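Beta-n-acetylhexosaminidase (Streptococcus pneumoniae, PDB 4AZI) hydrolyses terminal beta-linked N-acetylhexosamine residues from glycans, as an exo-acting catalytic module of glycoside hydrolase family 20. Local coordinates at residues Ala214-Ala217 / Lys218-Leu222; Thr61-Gly64 / Lys65-Ser69; Leu92-Ala95 / Glu96-Leu100. The protein carries 2 engineered substitutions. All blocks are in the same frame, centred on the assembly; numbering follows the deposited sequence.

Contact 1. Residues Ala214-Ala217 / Lys218-Leu222. With BCN (bicine), chain J.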
ATOM      1  N   ALA A 214      -2.752 -15.514   1.226  1.00 11.98           N
ATOM      2  CA  ALA A 214      -1.347 -15.586   0.801  1.00 12.16           C
ATOM      3  C   ALA A 214      -1.206 -16.585  -0.343  1.00 12.27           C
ATOM      4  O   ALA A 214      -0.608 -16.279  -1.386  1.00 12.43           O
ATOM      5  CB  ALA A 214      -0.447 -15.978   1.976  1.00 12.05           C
ATOM      6  N   ALA A 215      -1.787 -17.769  -0.158  1.00 12.36           N
ATOM      7  CA  ALA A 215      -1.805 -18.803  -1.196  1.00 12.51           C
ATOM      8  C   ALA A 215      -2.480 -18.312  -2.477  1.00 12.23           C
ATOM      9  O   ALA A 215      -2.036 -18.613  -3.590  1.00 12.33           O
ATOM     10  CB  ALA A 215      -2.506 -20.044  -0.683  1.00 13.61           C
ATOM     11  N   MET A 216      -3.554 -17.550  -2.307  1.00 11.87           N
ATOM     12  CA  MET A 216      -4.327 -17.067  -3.425  1.00 11.55           C
ATOM     13  C   MET A 216      -3.478 -16.110  -4.245  1.00 11.23           C
ATOM     14  O   MET A 216      -3.479 -16.166  -5.481  1.00 10.59           O
ATOM     15  CB  MET A 216      -5.592 -16.384  -2.925  1.00 11.81           C
ATOM     16  CG  MET A 216      -6.773 -17.325  -2.747  1.00 11.99           C
ATOM     17  SD  MET A 216      -8.142 -16.581  -1.839  1.00 12.34           S
ATOM     18  CE  MET A 216      -8.529 -15.129  -2.834  1.00 11.72           C
ATOM     19  N   ALA A 217      -2.756 -15.248  -3.531  1.00 10.93           N
ATOM     20  CA  ALA A 217      -1.859 -14.273  -4.123  1.00 11.28           C
ATOM     21  C   ALA A 217      -0.822 -14.982  -4.974  1.00 11.32           C
ATOM     22  O   ALA A 217      -0.636 -14.628  -6.133  1.00 10.70           O
ATOM     23  CB  ALA A 217      -1.178 -13.444  -3.036  1.00 11.38           C
ATOM     24  N   LYS A 218      -0.179 -16.002  -4.397  1.00 11.75           N
ATOM     25  CA  LYS A 218       0.905 -16.716  -5.060  1.00 11.95           C
ATOM     26  C   LYS A 218       0.477 -17.502  -6.297  1.00 12.04           C
ATOM     27  O   LYS A 218       1.229 -17.571  -7.275  1.00 12.20           O
ATOM     28  CB  LYS A 218       1.631 -17.647  -4.068  1.00 12.27           C
ATOM     29  CG  LYS A 218       2.522 -16.909  -3.065  1.00 12.42           C
ATOM     30  CD  LYS A 218       3.268 -17.854  -2.128  1.00 12.99           C
ATOM     31  CE  LYS A 218       2.415 -18.326  -0.956  1.00 12.94           C
ATOM     32  NZ  LYS A 218       3.199 -19.226  -0.052  1.00 13.14           N
ATOM     33  N   GLU A 219      -0.717 -18.094  -6.254  0.50 11.93           N
ATOM     34  CA  GLU A 219      -1.211 -18.908  -7.370  0.50 12.00           C
ATOM     35  C   GLU A 219      -1.633 -18.050  -8.562  0.50 11.79           C
ATOM     36  O   GLU A 219      -1.795 -18.556  -9.676  0.50 12.24           O
ATOM     37  CB  GLU A 219      -2.338 -19.860  -6.931  0.50 12.12           C
ATOM     38  CG  GLU A 219      -3.656 -19.180  -6.598  0.50 12.33           C
ATOM     39  CD  GLU A 219      -4.794 -20.159  -6.350  0.50 12.48           C
ATOM     40  OE1 GLU A 219      -4.826 -21.223  -7.004  0.50 12.49           O
ATOM     41  OE2 GLU A 219      -5.665 -19.859  -5.501  0.50 12.64           O
ATOM     42  N   ARG A 220      -1.804 -16.757  -8.316  1.00 11.53           N
ATOM     43  CA  ARG A 220      -2.044 -15.775  -9.371  1.00 10.94           C
ATOM     44  C   ARG A 220      -0.771 -14.988  -9.718  1.00 10.51           C
ATOM     45  O   ARG A 220      -0.823 -14.006 -10.458  1.00 10.59           O
ATOM     46  CB  ARG A 220      -3.203 -14.855  -8.977  1.00 10.60           C
ATOM     47  CG  ARG A 220      -4.566 -15.538  -9.024  1.00 10.40           C
ATOM     48  CD  ARG A 220      -5.562 -14.827  -8.123  1.00 10.08           C
ATOM     49  NE  ARG A 220      -6.863 -15.498  -8.046  1.00  9.93           N
ATOM     50  CZ  ARG A 220      -7.170 -16.461  -7.177  1.00 10.22           C
ATOM     51  NH1 ARG A 220      -6.270 -16.900  -6.309  1.00 10.29           N
ATOM     52  NH2 ARG A 220      -8.386 -17.001  -7.181  1.00 10.33           N
ATOM     53  N   GLY A 221       0.373 -15.423  -9.195  1.00 10.30           N
ATOM     54  CA  GLY A 221       1.662 -14.823  -9.583  1.00  9.99           C
ATOM     55  C   GLY A 221       1.883 -13.464  -8.943  1.00  9.87           C
ATOM     56  O   GLY A 221       2.655 -12.649  -9.440  1.00  9.90           O
ATOM     57  N   LEU A 222       1.198 -13.226  -7.832  1.00  9.36           N
ATOM     58  CA  LEU A 222       1.345 -11.982  -7.088  1.00  9.08           C
ATOM     59  C   LEU A 222       2.123 -12.276  -5.790  1.00  8.92           C
ATOM     60  O   LEU A 222       1.880 -13.295  -5.133  1.00  9.00           O
ATOM     61  CB  LEU A 222      -0.029 -11.384  -6.793  1.00  8.99           C
ATOM     62  CG  LEU A 222      -0.836 -10.744  -7.940  1.00  9.07           C
ATOM     63  CD1 LEU A 222      -2.331 -10.810  -7.660  1.00  9.05           C
ATOM     64  CD2 LEU A 222      -0.421  -9.303  -8.184  1.00  9.20           C
TER
HETATM   65  N1  BCN J2045      -5.050 -23.148  -0.216  1.00 38.30           N
HETATM   66  C1  BCN J2045      -5.224 -22.622  -1.598  1.00 37.84           C
HETATM   67  C2  BCN J2045      -6.057 -21.330  -1.669  1.00 38.01           C
HETATM   68  O21 BCN J2045      -7.184 -21.334  -1.122  1.00 39.45           O
HETATM   69  O22 BCN J2045      -5.551 -20.372  -2.290  1.00 36.00           O
HETATM   70  C3  BCN J2045      -4.994 -22.126   0.859  1.00 35.70           C
HETATM   71  C4  BCN J2045      -4.849 -22.743   2.257  1.00 35.58           C
HETATM   72  O4  BCN J2045      -3.714 -22.163   2.912  1.00 33.57           O
HETATM   73  C5  BCN J2045      -4.011 -24.217  -0.169  1.00 38.09           C
HETATM   74  C6  BCN J2045      -2.561 -23.699  -0.282  1.00 37.53           C
HETATM   75  O6  BCN J2045      -2.059 -23.953  -1.598  1.00 38.46           O
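Arg220 folds back over the last turn of helix 203-219 and lies beside Met216, the two side chains pointing the same way. Its CB sits 3.7 Å from Met216 O, and CG and CD keep close to that same oxygen as the chain runs extended to NE. CG stands beside the backbone N (chi1 -72°), which starts the chain back over the preceding turn. At the tip, NH1 donates to Met216 O at 3.0 Å; the oxygen lies at the edge of the guanidinium, 4° out of its plane, although the donor is tilted from the carbonyl plane. NH1 also packs 3.5 Å from Met216 CB, whereas NE turns to Asp168 in a salt bridge. The bonds to Met216 O and Asp168 should fix the rotation of the guanidinium. One conformer of Glu219 adds a weak, provisional salt bridge from OE2 to NH1.

The backbone closes in a Schellman motif. Leu222 N reaches Ala217 O at 2.9 Å and Gly221 N bonds to Lys218 O, with Gly221 at positive phi (76°) as the C-prime residue. Ala217 O accepts a second bond from Arg220 N, and the two donors approach it from opposite faces of its carbonyl plane.

Bicine lies against the helix at Ala215 and Met216: its O22 is 3.3 Å from Met216 CG and 3.5 Å from Ala215 CB. These are contacts with a bound buffer molecule, in a pocket separate from that of the carbamate inhibitor.

Helix 203-219 thus ends just before barrel strand 223-227. Met216, Ala217, Arg220 and Leu222 pack on Met167 of helix 153-170, Ala217 and Lys218 touch Pro224 of the strand, and Lys218 NZ forms salt bridges with Asp242 and Asp244 in the loop leading to strand 246-249.

Contact 2. Residues Thr61-Gly64 / Lys65-Ser69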
ATOM      1  N   THR A  61     -19.161 -15.812  -7.645  1.00 16.21           N
ATOM      2  CA  THR A  61     -19.694 -17.133  -7.354  1.00 16.80           C
ATOM      3  C   THR A  61     -19.121 -17.647  -6.037  1.00 16.68           C
ATOM      4  O   THR A  61     -17.915 -17.752  -5.885  1.00 16.47           O
ATOM      5  CB  THR A  61     -19.373 -18.124  -8.481  1.00 17.45           C
ATOM      6  OG1 THR A  61     -19.803 -17.561  -9.715  1.00 17.78           O
ATOM      7  CG2 THR A  61     -20.097 -19.450  -8.269  1.00 17.67           C
ATOM      8  N   ALA A  62     -20.015 -17.951  -5.100  1.00 17.22           N
ATOM      9  CA  ALA A  62     -19.664 -18.464  -3.779  1.00 17.90           C
ATOM     10  C   ALA A  62     -20.921 -19.014  -3.121  1.00 18.49           C
ATOM     11  O   ALA A  62     -22.035 -18.586  -3.435  1.00 19.03           O
ATOM     12  CB  ALA A  62     -19.063 -17.365  -2.912  1.00 17.58           C
ATOM     13  N   ASN A  63     -20.734 -19.960  -2.208  1.00 18.73           N
ATOM     14  CA  ASN A  63     -21.828 -20.495  -1.401  1.00 19.42           C
ATOM     15  C   ASN A  63     -22.890 -21.204  -2.235  1.00 19.25           C
ATOM     16  O   ASN A  63     -24.065 -21.204  -1.869  1.00 19.03           O
ATOM     17  CB  ASN A  63     -22.464 -19.385  -0.556  1.00 19.38           C
ATOM     18  CG  ASN A  63     -21.485 -18.764   0.419  1.00 19.10           C
ATOM     19  OD1 ASN A  63     -20.774 -19.473   1.125  1.00 19.27           O
ATOM     20  ND2 ASN A  63     -21.451 -17.439   0.468  1.00 18.65           N
ATOM     21  N   GLY A  64     -22.464 -21.785  -3.355  1.00 19.32           N
ATOM     22  CA  GLY A  64     -23.352 -22.534  -4.252  1.00 19.28           C
ATOM     23  C   GLY A  64     -24.200 -21.688  -5.184  1.00 19.72           C
ATOM     24  O   GLY A  64     -25.009 -22.221  -5.951  1.00 19.43           O
ATOM     25  N   LYS A  65     -24.003 -20.372  -5.144  1.00 19.29           N
ATOM     26  CA  LYS A  65     -24.806 -19.463  -5.954  1.00 19.25           C
ATOM     27  C   LYS A  65     -23.959 -18.392  -6.629  1.00 18.42           C
ATOM     28  O   LYS A  65     -22.751 -18.312  -6.407  1.00 17.84           O
ATOM     29  CB  LYS A  65     -25.897 -18.812  -5.095  1.00 20.34           C
ATOM     30  CG  LYS A  65     -25.373 -17.940  -3.964  1.00 21.27           C
ATOM     31  CD  LYS A  65     -26.378 -16.864  -3.576  1.00 22.05           C
ATOM     32  CE  LYS A  65     -27.543 -17.427  -2.773  1.00 22.76           C
ATOM     33  NZ  LYS A  65     -27.089 -18.146  -1.550  1.00 23.63           N
ATOM     34  N   THR A  66     -24.595 -17.598  -7.489  0.50 18.16           N
ATOM     35  CA  THR A  66     -23.936 -16.451  -8.092  0.50 17.81           C
ATOM     36  C   THR A  66     -24.608 -15.162  -7.684  0.50 17.66           C
ATOM     37  O   THR A  66     -25.828 -15.101  -7.525  0.50 17.61           O
ATOM     38  CB  THR A  66     -23.890 -16.517  -9.632  0.50 17.98           C
ATOM     39  OG1 THR A  66     -25.220 -16.438 -10.167  0.50 17.52           O
ATOM     40  CG2 THR A  66     -23.228 -17.794 -10.075  0.50 17.78           C
ATOM     41  N   TYR A  67     -23.786 -14.139  -7.507  1.00 17.23           N
ATOM     42  CA  TYR A  67     -24.261 -12.792  -7.254  1.00 16.91           C
ATOM     43  C   TYR A  67     -23.916 -12.018  -8.512  1.00 17.00           C
ATOM     44  O   TYR A  67     -22.743 -11.935  -8.902  1.00 16.96           O
ATOM     45  CB  TYR A  67     -23.577 -12.187  -6.014  1.00 16.66           C
ATOM     46  CG  TYR A  67     -23.591 -13.093  -4.783  1.00 16.56           C
ATOM     47  CD1 TYR A  67     -22.729 -14.184  -4.693  1.00 16.89           C
ATOM     48  CD2 TYR A  67     -24.468 -12.864  -3.722  1.00 16.58           C
ATOM     49  CE1 TYR A  67     -22.734 -15.022  -3.590  1.00 16.88           C
ATOM     50  CE2 TYR A  67     -24.478 -13.696  -2.600  1.00 16.95           C
ATOM     51  CZ  TYR A  67     -23.608 -14.775  -2.547  1.00 17.14           C
ATOM     52  OH  TYR A  67     -23.584 -15.623  -1.459  1.00 17.92           O
ATOM     53  N   ALA A  68     -24.950 -11.497  -9.164  1.00 16.86           N
ATOM     54  CA  ALA A  68     -24.823 -10.821 -10.460  1.00 17.07           C
ATOM     55  C   ALA A  68     -24.011  -9.535 -10.357  1.00 17.07           C
ATOM     56  O   ALA A  68     -24.042  -8.858  -9.326  1.00 17.52           O
ATOM     57  CB  ALA A  68     -26.199 -10.537 -11.038  1.00 16.95           C
ATOM     58  N   SER A  69     -23.298  -9.200 -11.429  1.00 16.92           N
ATOM     59  CA  SER A  69     -22.421  -8.024 -11.450  1.00 17.02           C
ATOM     60  C   SER A  69     -23.083  -6.715 -11.010  1.00 17.10           C
ATOM     61  O   SER A  69     -22.513  -6.000 -10.197  1.00 16.63           O
ATOM     62  CB  SER A  69     -21.753  -7.843 -12.817  1.00 16.82           C
ATOM     63  OG  SER A  69     -20.894  -6.706 -12.819  1.00 16.54           O
TER
HETATM   64  O   HOH W   1     -27.034 -20.776  -0.395  1.00 29.44           O
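Asn63 and Tyr67 are brought together by similar first torsions: each CG stands beside its own backbone N, with chi1 -62° in Asn63 and -49° in Tyr67. The amide and ring planes are 80° apart, and Asn63 ND2 points almost straight at Tyr67 OH. At 3.4 Å the bond between these two atoms is weak, and the amide has stronger company in Glu154 O, while its OD1 accepts from Asn157. Along the ring, Tyr67 CE1 approaches Ala62 O to 3.6 Å.

These groups sit on a tight two-strand beta hairpin, closed by a type I' turn from Ala62 to Lys65 in which Asn63 and Gly64 both have positive phi. Ala62 and Lys65 form the hydrogen-bonded pair: Ala62 N to Lys65 O is 3.1 Å and Lys65 N to Ala62 O is 3.2 Å. The first runs nearly along the C=O axis, the second arrives from above the carbonyl plane. Thr61 and Thr66 form the next, non-hydrogen-bonded pair, their side chains lying side by side with Thr61 OG1 3.5 Å from Thr66 CG2 in one of the two conformers of Thr66. Lys65 bends at its third and fourth torsions, and its NZ donates to a water at 2.9 Å that in turn gives a weak bond to Asn63 O.

Contact 3. Residues Leu92-Ala95 / Glu96-Leu100. With EDO (1,2-ethanediol), chain E.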
ATOM      1  N   LEU A  92     -13.106   4.322  -8.094  1.00 15.28           N
ATOM      2  CA  LEU A  92     -12.379   4.283  -9.346  1.00 15.04           C
ATOM      3  C   LEU A  92     -12.936   3.144 -10.206  1.00 14.90           C
ATOM      4  O   LEU A  92     -13.398   2.120  -9.675  1.00 14.80           O
ATOM      5  CB  LEU A  92     -10.885   4.084  -9.078  1.00 14.69           C
ATOM      6  CG  LEU A  92     -10.108   5.213  -8.384  1.00 14.75           C
ATOM      7  CD1 LEU A  92      -8.673   4.790  -8.089  1.00 14.41           C
ATOM      8  CD2 LEU A  92     -10.115   6.489  -9.219  1.00 14.70           C
ATOM      9  N   THR A  93     -12.910   3.339 -11.524  1.00 14.48           N
ATOM     10  CA  THR A  93     -13.348   2.322 -12.479  1.00 14.35           C
ATOM     11  C   THR A  93     -12.159   1.481 -12.928  1.00 14.55           C
ATOM     12  O   THR A  93     -11.002   1.830 -12.650  1.00 14.42           O
ATOM     13  CB  THR A  93     -13.962   2.948 -13.746  1.00 14.51           C
ATOM     14  OG1 THR A  93     -12.942   3.648 -14.467  1.00 14.00           O
ATOM     15  CG2 THR A  93     -15.125   3.886 -13.405  1.00 13.93           C
ATOM     16  N   GLN A  94     -12.446   0.386 -13.632  1.00 14.47           N
ATOM     17  CA  GLN A  94     -11.406  -0.503 -14.133  1.00 14.54           C
ATOM     18  C   GLN A  94     -10.507   0.247 -15.112  1.00 14.89           C
ATOM     19  O   GLN A  94      -9.284   0.136 -15.043  1.00 14.62           O
ATOM     20  CB  GLN A  94     -12.006  -1.748 -14.793  1.00 14.65           C
ATOM     21  CG  GLN A  94     -10.961  -2.633 -15.474  1.00 14.52           C
ATOM     22  CD  GLN A  94     -11.404  -4.075 -15.651  1.00 14.94           C
ATOM     23  OE1 GLN A  94     -12.358  -4.530 -15.021  1.00 14.67           O
ATOM     24  NE2 GLN A  94     -10.706  -4.802 -16.518  1.00 15.11           N
ATOM     25  N   ALA A  95     -11.134   1.020 -16.000  1.00 14.72           N
ATOM     26  CA  ALA A  95     -10.433   1.833 -16.987  1.00 15.08           C
ATOM     27  C   ALA A  95      -9.470   2.834 -16.350  1.00 15.34           C
ATOM     28  O   ALA A  95      -8.383   3.085 -16.876  1.00 15.62           O
ATOM     29  CB  ALA A  95     -11.435   2.551 -17.878  1.00 14.80           C
ATOM     30  N   GLU A  96      -9.871   3.409 -15.222  1.00 15.26           N
ATOM     31  CA  GLU A  96      -9.030   4.376 -14.526  1.00 14.91           C
ATOM     32  C   GLU A  96      -7.798   3.747 -13.845  1.00 14.45           C
ATOM     33  O   GLU A  96      -6.690   4.277 -13.960  1.00 14.17           O
ATOM     34  CB  GLU A  96      -9.852   5.193 -13.527  1.00 15.23           C
ATOM     35  CG  GLU A  96     -10.859   6.141 -14.166  1.00 15.44           C
ATOM     36  CD  GLU A  96     -11.738   6.833 -13.146  1.00 16.05           C
ATOM     37  OE1 GLU A  96     -12.158   6.179 -12.167  1.00 15.46           O
ATOM     38  OE2 GLU A  96     -12.011   8.042 -13.318  1.00 16.31           O
ATOM     39  N   VAL A  97      -7.983   2.632 -13.136  1.00 13.96           N
ATOM     40  CA  VAL A  97      -6.844   1.946 -12.511  1.00 13.39           C
ATOM     41  C   VAL A  97      -5.897   1.385 -13.585  1.00 13.18           C
ATOM     42  O   VAL A  97      -4.678   1.432 -13.427  1.00 12.64           O
ATOM     43  CB  VAL A  97      -7.288   0.868 -11.492  1.00 13.24           C
ATOM     44  CG1 VAL A  97      -6.116   0.005 -11.043  1.00 13.17           C
ATOM     45  CG2 VAL A  97      -7.955   1.507 -10.280  1.00 13.30           C
ATOM     46  N   THR A  98      -6.459   0.876 -14.682  1.00 13.42           N
ATOM     47  CA  THR A  98      -5.645   0.369 -15.800  1.00 13.61           C
ATOM     48  C   THR A  98      -4.739   1.491 -16.334  1.00 14.08           C
ATOM     49  O   THR A  98      -3.536   1.286 -16.518  1.00 14.28           O
ATOM     50  CB  THR A  98      -6.519  -0.231 -16.931  1.00 13.51           C
ATOM     51  OG1 THR A  98      -7.378  -1.240 -16.385  1.00 13.51           O
ATOM     52  CG2 THR A  98      -5.665  -0.851 -18.036  1.00 12.98           C
ATOM     53  N   GLU A  99      -5.321   2.671 -16.545  1.00 14.26           N
ATOM     54  CA  GLU A  99      -4.581   3.850 -17.009  1.00 14.56           C
ATOM     55  C   GLU A  99      -3.521   4.326 -16.010  1.00 14.48           C
ATOM     56  O   GLU A  99      -2.436   4.737 -16.417  1.00 14.32           O
ATOM     57  CB  GLU A  99      -5.538   5.001 -17.352  1.00 15.45           C
ATOM     58  CG  GLU A  99      -4.835   6.318 -17.679  1.00 16.71           C
ATOM     59  CD  GLU A  99      -5.735   7.356 -18.344  1.00 17.39           C
ATOM     60  OE1 GLU A  99      -6.966   7.147 -18.403  1.00 18.79           O
ATOM     61  OE2 GLU A  99      -5.206   8.381 -18.815  0.50 17.16           O
ATOM     62  N   LEU A 100      -3.835   4.286 -14.714  1.00 14.24           N
ATOM     63  CA  LEU A 100      -2.868   4.690 -13.682  1.00 14.13           C
ATOM     64  C   LEU A 100      -1.646   3.768 -13.690  1.00 14.49           C
ATOM     65  O   LEU A 100      -0.504   4.230 -13.633  1.00 14.57           O
ATOM     66  CB  LEU A 100      -3.520   4.731 -12.289  1.00 13.40           C
ATOM     67  CG  LEU A 100      -2.661   5.151 -11.089  1.00 13.21           C
ATOM     68  CD1 LEU A 100      -2.258   6.626 -11.160  1.00 12.88           C
ATOM     69  CD2 LEU A 100      -3.418   4.871  -9.800  1.00 12.84           C
TER
HETATM   70  C1  EDO E2040      -9.461  -7.679 -16.540  1.00 28.31           C
HETATM   71  O1  EDO E2040     -10.835  -7.508 -16.896  1.00 28.32           O
HETATM   72  C2  EDO E2040      -8.605  -7.335 -17.752  1.00 29.06           C
HETATM   73  O2  EDO E2040      -7.577  -6.424 -17.346  1.00 28.34           O
HETATM   74  O   HOH W   2      -8.522  -3.573 -18.087  1.00 21.54           O
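Thr93 and Glu96 exchange hydrogen bonds in both directions at the start of helix 94-106. Thr93 OG1 accepts from Glu96 N at 3.2 Å, and Glu96 OE1 accepts from Thr93 N at 3.0 Å, on the anti side of the carboxylate. Glu96 CG lies beside its backbone N (chi1 -68°), and the extended chain beyond it carries OE1 back past Thr93 OG1, which is 3.3 Å from CG.

The close-packed side belongs to Leu92 and Val97. The two side chains cross at about a right angle, Leu92 CD1 4.0 Å from Val97 CG2; Leu92 continues onto Leu27 of helix 24-37, and Val97 onto Phe169 and Phe170 of helix 153-170.

The solvent side lies at Thr93 and Ala95. On the flank of Gln94 and Thr98, both side chains touch Phe169 while a water links Thr98 OG1 to Gln94 NE2. Thr98 OG1 donates to Gln94 O at 2.7 Å from above the carbonyl plane, adding to the bond from Thr98 N. NE2 also donates to O1 of an ethanediol, probably from the crystallisation liquor; Gln94 OE1 accepts from Asp56 N.

With Thr93 as N-cap and Glu96 three residues on, the reciprocal bonds define a capping box.

In the fold
From the N terminus, contact 2 comes first, where residues 61-64 turn back on 65-69 as a hairpin within the long excursion between barrel strands 41-45 and 110-117. Contact 3 follows in the same excursion, starting helix 94-106, which leads into strand 110-117. Contact 1 lies much later, ending helix 203-219 before strand 223-227. The three are in series, neither nested nor crossed. No two touch: nearest atoms are about 9 Å apart between contacts 2 and 3, and about 10 and 11 Å from contact 1 to contacts 2 and 3. All three meet helix 153-170, which therefore relates the hairpin and both helix ends within the TIM barrel.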